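Local structure of uncharacterized protein (Nostoc punctiforme, 2R3S) at residues G55-M58 / L59-L63; K91-V94 / G95-I98. The protein probably transfers a methyl group from S-adenosylmethionine to a hydroxyl oxygen of a substrate not yet identified, working as a dimer. All coordinates share one frame; numbering follows the deposited sequence.

Contact 1. Residues G55-M58 / L59-L63; sequences GMRM and LCDYL
The guanidinium of Arg57 and the carboxylate of Asp61, one helical turn apart, are turned 45° against each other and meet through a water rather than directly. At the guanidinium edge, in plane, water 1 accepts from Arg57 NH1 at 3.0 Å and donates to Asp61 OD2; over one face lies CG of Met58, offset toward the rim. CG of Arg57 lies anti to the backbone N (chi1 179°), and bends at chi2 and chi3 then bring the methylene CD to 3.2 Å from Asp61 OD2, while NE turns away, 4.5 Å from that oxygen and beyond a salt bridge. The charged ends find partners elsewhere: Arg57 NH2 forms a salt bridge with Asp299 of the second subunit, and Asp61 OD1 is hydrogen-bonded to the Tyr76 hydroxyl and salt-bridged to Lys71. A turn-to-turn contact of another kind joins the selenium of Met56 (a selenomethionine) to Cys60 SG, 3.6 Å away. Beneath both run regular i to i+4 bonds, such as Cys60 N to Met56 O at 2.9 Å. Helix 53-65 of the dimerisation domain thus sets Met56 and Cys60 against helix 42-49, Tyr62 against helix 17-28, and Arg57 and Cys60 against Tyr76 of strand 75-78.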
# COMPACT_ATOMS: atom_id res chain seq x y z
N GLY A 55 6.30 11.13 -17.59
CA GLY A 55 5.91 9.93 -16.83
C GLY A 55 7.08 9.29 -16.13
O GLY A 55 7.01 8.99 -14.94
N MSE A 56 8.17 9.09 -16.87
CA MSE A 56 9.40 8.60 -16.27
C MSE A 56 9.89 9.51 -15.13
O MSE A 56 10.28 9.02 -14.08
CB MSE A 56 10.49 8.41 -17.33
CG MSE A 56 11.77 7.77 -16.79
SE MSE A 56 11.43 5.99 -16.04
CE MSE A 56 10.88 5.04 -17.70
N ARG A 57 9.82 10.82 -15.32
CA ARG A 57 10.31 11.76 -14.31
C ARG A 57 9.49 11.69 -13.04
O ARG A 57 10.03 11.72 -11.94
CB ARG A 57 10.25 13.20 -14.84
CG ARG A 57 10.71 14.28 -13.86
CD ARG A 57 9.57 14.94 -13.12
NE ARG A 57 8.66 15.62 -14.03
CZ ARG A 57 7.53 16.22 -13.67
NH1 ARG A 57 7.14 16.24 -12.41
NH2 ARG A 57 6.79 16.82 -14.60
N MSE A 58 8.16 11.64 -13.20
CA MSE A 58 7.25 11.58 -12.05
C MSE A 58 7.41 10.26 -11.29
O MSE A 58 7.48 10.26 -10.06
CB MSE A 58 5.82 11.82 -12.52
CG MSE A 58 5.67 13.22 -13.07
SE MSE A 58 4.28 13.48 -14.38
CE MSE A 58 3.02 14.49 -13.24
N LEU A 59 7.49 9.13 -12.02
CA LEU A 59 7.80 7.83 -11.39
C LEU A 59 9.14 7.83 -10.63
O LEU A 59 9.22 7.37 -9.49
CB LEU A 59 7.76 6.68 -12.43
CG LEU A 59 7.96 5.24 -11.91
CD1 LEU A 59 6.87 4.84 -10.89
CD2 LEU A 59 8.06 4.23 -13.10
N CYS A 60 10.21 8.30 -11.27
CA CYS A 60 11.55 8.23 -10.66
C CYS A 60 11.70 9.16 -9.47
O CYS A 60 12.31 8.78 -8.49
CB CYS A 60 12.63 8.53 -11.70
SG CYS A 60 12.82 7.19 -12.94
N ASP A 61 11.14 10.37 -9.53
CA ASP A 61 11.13 11.26 -8.34
C ASP A 61 10.44 10.56 -7.17
O ASP A 61 10.93 10.60 -6.05
CB ASP A 61 10.43 12.57 -8.62
CG ASP A 61 11.23 13.49 -9.50
OD1 ASP A 61 12.46 13.37 -9.55
OD2 ASP A 61 10.60 14.38 -10.12
N TYR A 62 9.33 9.89 -7.44
CA TYR A 62 8.61 9.14 -6.41
C TYR A 62 9.45 7.98 -5.89
O TYR A 62 9.52 7.76 -4.69
CB TYR A 62 7.27 8.64 -6.98
CG TYR A 62 6.33 8.02 -5.97
CD1 TYR A 62 6.38 6.67 -5.68
CD2 TYR A 62 5.39 8.80 -5.31
CE1 TYR A 62 5.51 6.11 -4.75
CE2 TYR A 62 4.52 8.25 -4.38
CZ TYR A 62 4.59 6.91 -4.10
OH TYR A 62 3.72 6.37 -3.21
N LEU A 63 10.11 7.25 -6.79
CA LEU A 63 11.02 6.18 -6.37
C LEU A 63 12.20 6.69 -5.52
O LEU A 63 12.70 5.97 -4.70
CB LEU A 63 11.51 5.38 -7.59
CG LEU A 63 10.41 4.57 -8.31
CD1 LEU A 63 11.01 3.98 -9.60
CD2 LEU A 63 9.71 3.45 -7.46
O HOH W 1 8.16 14.78 -10.04

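Contact 2. Residues K91-V94 / G95-I98; sequences KFYV and GDAI
Tyr93 folds its ring over the backbone of Gly95, where the loop after helix 80-85 tightens into a short 3-10 turn, residues 95-97, leading into helix 98-101. The turn is closed by the amide of Ala97, which donates to Val94 O at 2.9 Å, the i to i+3 bond of such a turn.

The tight part is the ring against the glycine. Gly95 N sits 3.4 Å above the ring plane, over its centre, and Gly95 CA makes a CH-pi contact with the same ring, 4.0 Å from the centroid. Gly95 CA also lies 3.6 Å from Tyr93 OH. With CG anti to its backbone nitrogen (chi1 177°), Tyr93 reaches forward along the chain until its hydroxyl donates to Asp96 OD1 at 2.8 Å. The carboxylate stands almost upright to the ring, 87° between planes, with Asp96 CG at the ring edge; the hydroxyl approaches OD1 from above the carboxylate plane, 58° out of it. Arg88 forms a salt bridge to the same oxygen, so OD1 has two partners. A phenylalanine in place of Tyr93 would probably keep the ring over Gly95 but leave Asp96 OD1 without its hydroxyl donor, with Arg88 alone of these two partners still holding that oxygen.

On the other side of the turn, Val94 and Ala97 pack on Met147, and both also meet the second subunit, on its Phe10 and Phe11 respectively.

The looser side is where Tyr93 and Asp96 are partly exposed and a water sits between Tyr93 O and the Asp96 amide. Water 2 accepts from Asp96 N at 2.9 Å, while its second bond, to Tyr93 O, is weak at 3.4 Å.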
# COMPACT_ATOMS: atom_id res chain seq x y z
N LYS A 91 22.59 -11.35 -10.33
CA LYS A 91 22.25 -12.72 -10.01
C LYS A 91 21.21 -12.81 -8.90
O LYS A 91 20.56 -13.83 -8.76
CB LYS A 91 23.53 -13.51 -9.62
N PHE A 92 21.04 -11.74 -8.12
CA PHE A 92 20.11 -11.74 -6.95
C PHE A 92 18.78 -11.05 -7.23
O PHE A 92 17.99 -10.78 -6.32
CB PHE A 92 20.84 -11.10 -5.76
CG PHE A 92 22.11 -11.80 -5.44
CD1 PHE A 92 22.08 -13.03 -4.78
CD2 PHE A 92 23.33 -11.30 -5.88
CE1 PHE A 92 23.26 -13.73 -4.52
CE2 PHE A 92 24.51 -11.99 -5.63
CZ PHE A 92 24.48 -13.21 -4.96
N TYR A 93 18.51 -10.80 -8.50
CA TYR A 93 17.28 -10.19 -8.97
C TYR A 93 16.08 -10.97 -8.47
O TYR A 93 15.96 -12.15 -8.76
CB TYR A 93 17.26 -10.14 -10.49
CG TYR A 93 15.98 -9.59 -11.06
CD1 TYR A 93 15.71 -8.24 -11.01
CD2 TYR A 93 15.03 -10.42 -11.66
CE1 TYR A 93 14.55 -7.73 -11.49
CE2 TYR A 93 13.86 -9.89 -12.18
CZ TYR A 93 13.63 -8.54 -12.09
OH TYR A 93 12.48 -7.97 -12.58
N VAL A 94 15.19 -10.29 -7.75
CA VAL A 94 13.95 -10.89 -7.28
C VAL A 94 12.71 -10.17 -7.81
O VAL A 94 11.60 -10.50 -7.45
CB VAL A 94 13.91 -10.92 -5.75
CG1 VAL A 94 14.92 -11.96 -5.21
CG2 VAL A 94 14.16 -9.55 -5.19
N GLY A 95 12.88 -9.22 -8.70
CA GLY A 95 11.80 -8.37 -9.11
C GLY A 95 10.57 -9.07 -9.67
O GLY A 95 9.49 -8.54 -9.55
N ASP A 96 10.73 -10.25 -10.27
CA ASP A 96 9.57 -10.92 -10.85
C ASP A 96 8.73 -11.66 -9.83
O ASP A 96 7.71 -12.25 -10.19
CB ASP A 96 9.99 -11.81 -12.02
CG ASP A 96 10.56 -10.99 -13.22
OD1 ASP A 96 10.39 -9.74 -13.30
OD2 ASP A 96 11.19 -11.61 -14.08
N ALA A 97 9.09 -11.57 -8.55
CA ALA A 97 8.21 -12.06 -7.48
C ALA A 97 6.83 -11.41 -7.56
O ALA A 97 5.84 -12.00 -7.11
CB ALA A 97 8.85 -11.84 -6.06
N ILE A 98 6.75 -10.20 -8.13
CA ILE A 98 5.45 -9.51 -8.27
C ILE A 98 4.45 -10.32 -9.11
O ILE A 98 3.24 -10.10 -9.02
CB ILE A 98 5.56 -8.06 -8.87
CG1 ILE A 98 6.06 -8.07 -10.33
CG2 ILE A 98 6.41 -7.15 -7.98
CD1 ILE A 98 5.81 -6.69 -11.09
O HOH W 2 12.81 -12.26 -10.15

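Both contacts are largely buried and local in the chain, and each reaches the second subunit. The centre of contact 1 lies far out, about 29 Å from the centre of the chain, and that of contact 2 about 13 Å. Their own centres are 21 Å apart and they do not touch. Helix 17-28 borders both, receiving Tyr62 from contact 1 and Tyr93 and Ile98 from contact 2. Contact 1 belongs to one regular helix, and its charges find partners beyond the two segments, Arg57 across the dimer and Asp61 within its own chain. In 91-94 / 95-98 a loop tightens into a 3-10 turn, a ring and a carboxylate pair beside it, and the intersubunit packing is apolar.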